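Local atomic coordinates of mannosylglycerate hydrolase MGH1-like glycoside hydrolase domain-containing protein (Thermus thermophilus HB8, PDB entry 4WVA), a protein that hydrolyses mannosylglycerate, a solute made by thermophiles under osmotic stress, to mannose and glycerate, and probably accepts glucosylglycerate as well. Residues V233-N238 with V271-L276. Residues are numbered along the deposited sequence; the frame is centred on the assembly and turned at random.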
# COMPACT_ATOMS: atom_id res chain seq x y z
N VAL A 233 -13.18 -15.24 -10.75
CA VAL A 233 -12.57 -14.52 -9.64
C VAL A 233 -13.63 -13.57 -9.10
O VAL A 233 -13.92 -12.53 -9.70
CB VAL A 233 -11.28 -13.76 -10.04
CG1 VAL A 233 -10.77 -12.94 -8.86
CG2 VAL A 233 -10.22 -14.75 -10.52
N ASP A 234 -14.22 -13.94 -7.96
CA ASP A 234 -15.27 -13.17 -7.32
C ASP A 234 -14.64 -12.07 -6.45
O ASP A 234 -13.86 -12.37 -5.52
CB ASP A 234 -16.15 -14.10 -6.48
CG ASP A 234 -17.17 -13.35 -5.62
OD1 ASP A 234 -17.54 -12.20 -5.93
OD2 ASP A 234 -17.60 -13.95 -4.60
N VAL A 235 -15.01 -10.83 -6.71
CA VAL A 235 -14.51 -9.73 -5.91
C VAL A 235 -14.91 -9.87 -4.44
O VAL A 235 -14.13 -9.57 -3.54
CB VAL A 235 -14.90 -8.34 -6.47
CG1 VAL A 235 -16.41 -8.12 -6.50
CG2 VAL A 235 -14.22 -7.24 -5.68
N GLY A 236 -16.14 -10.35 -4.19
CA GLY A 236 -16.59 -10.51 -2.82
C GLY A 236 -15.78 -11.55 -2.04
O GLY A 236 -15.26 -11.26 -0.96
N PHE A 237 -15.68 -12.76 -2.60
CA PHE A 237 -14.93 -13.86 -2.00
C PHE A 237 -13.51 -13.40 -1.71
O PHE A 237 -13.01 -13.58 -0.63
CB PHE A 237 -14.92 -15.07 -2.94
CG PHE A 237 -14.51 -16.35 -2.29
CD1 PHE A 237 -13.20 -16.61 -1.98
CD2 PHE A 237 -15.46 -17.34 -2.01
CE1 PHE A 237 -12.83 -17.80 -1.39
CE2 PHE A 237 -15.09 -18.53 -1.43
CZ PHE A 237 -13.78 -18.76 -1.11
N ASN A 238 -12.89 -12.75 -2.68
CA ASN A 238 -11.50 -12.34 -2.53
C ASN A 238 -11.26 -11.19 -1.58
O ASN A 238 -10.25 -11.16 -0.87
CB ASN A 238 -10.88 -12.09 -3.91
CG ASN A 238 -10.47 -13.39 -4.57
OD1 ASN A 238 -9.43 -13.95 -4.25
ND2 ASN A 238 -11.34 -13.92 -5.44
N VAL A 271 -2.13 -7.23 -4.37
CA VAL A 271 -1.90 -6.97 -5.79
C VAL A 271 -3.12 -7.43 -6.60
O VAL A 271 -3.64 -6.68 -7.40
CB VAL A 271 -0.65 -7.67 -6.33
CG1 VAL A 271 -0.56 -7.51 -7.84
CG2 VAL A 271 0.59 -7.13 -5.65
N GLY A 272 -3.57 -8.65 -6.34
CA GLY A 272 -4.70 -9.23 -7.08
C GLY A 272 -5.98 -8.45 -6.90
O GLY A 272 -6.69 -8.13 -7.85
N LEU A 273 -6.32 -8.14 -5.65
CA LEU A 273 -7.62 -7.50 -5.41
C LEU A 273 -7.68 -6.14 -6.05
O LEU A 273 -8.68 -5.77 -6.66
CB LEU A 273 -7.93 -7.43 -3.90
CG LEU A 273 -9.40 -7.13 -3.55
CD1 LEU A 273 -10.31 -8.26 -3.98
CD2 LEU A 273 -9.56 -6.85 -2.06
N GLU A 274 -6.59 -5.38 -5.97
CA GLU A 274 -6.56 -4.08 -6.62
C GLU A 274 -6.61 -4.13 -8.15
O GLU A 274 -7.09 -3.19 -8.79
CB GLU A 274 -5.41 -3.22 -6.10
CG GLU A 274 -5.65 -2.76 -4.68
CD GLU A 274 -6.89 -1.87 -4.58
OE1 GLU A 274 -6.88 -0.75 -5.10
OE2 GLU A 274 -7.86 -2.32 -3.97
N ALA A 275 -6.19 -5.25 -8.73
CA ALA A 275 -6.29 -5.45 -10.17
C ALA A 275 -7.74 -5.47 -10.65
O ALA A 275 -8.00 -5.16 -11.80
CB ALA A 275 -5.59 -6.74 -10.59
N LEU A 276 -8.67 -5.85 -9.79
CA LEU A 276 -10.08 -5.96 -10.19
C LEU A 276 -10.74 -4.61 -10.40
O LEU A 276 -11.86 -4.53 -10.92
CB LEU A 276 -10.87 -6.76 -9.15
CG LEU A 276 -10.35 -8.18 -8.85
CD1 LEU A 276 -11.25 -8.84 -7.82
CD2 LEU A 276 -10.28 -9.01 -10.12
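Leu276 and Leu273 pack on Val233, Val235 and Asn238 through aliphatic carbons. In this (alpha/alpha)6-barrel protein they join the C-terminal end of helix 260-275, with Leu276 just beyond it, to the end of strand 232-233 and the first turn of helix 235-254, the preceding helix in the chain. The branches of Leu276 divide the work: CD1 lies 3.9 Å from Val235 CB, while CD2 approaches Val233 CG1 at 4.2 Å. One turn earlier, Leu273 CD1 sits 3.9 Å from Asn238 CB and more loosely, at 4.4 Å, from Val235 CG2. CG of Leu273 anti to the backbone N (chi1 -164°), with chi2 near 65°, brings CD1 there. All five touching residues are buried, and Pro305 packs on both Val235 and Leu273.

Strand 283-288 ties the two ends together, since Val233 bonds through its backbone to Trp287 and Leu276 to Phe285. Asp234, immediately before helix 235-254, is its N-cap and points away from 271-276: OD1 accepts from Gly236 N at 2.9 Å, the donor standing well above the carboxylate plane, and OD2 takes a weak bond from Phe237 N. The amide of Asn238 is fixed at both ends, with OD1 receiving Val154 N and ND2 donating to Asp234 O (3.0 Å, N-H...O 162°). That carbonyl oxygen is gripped twice, Asn238 N and Asn238 ND2 arriving from opposite faces of its plane.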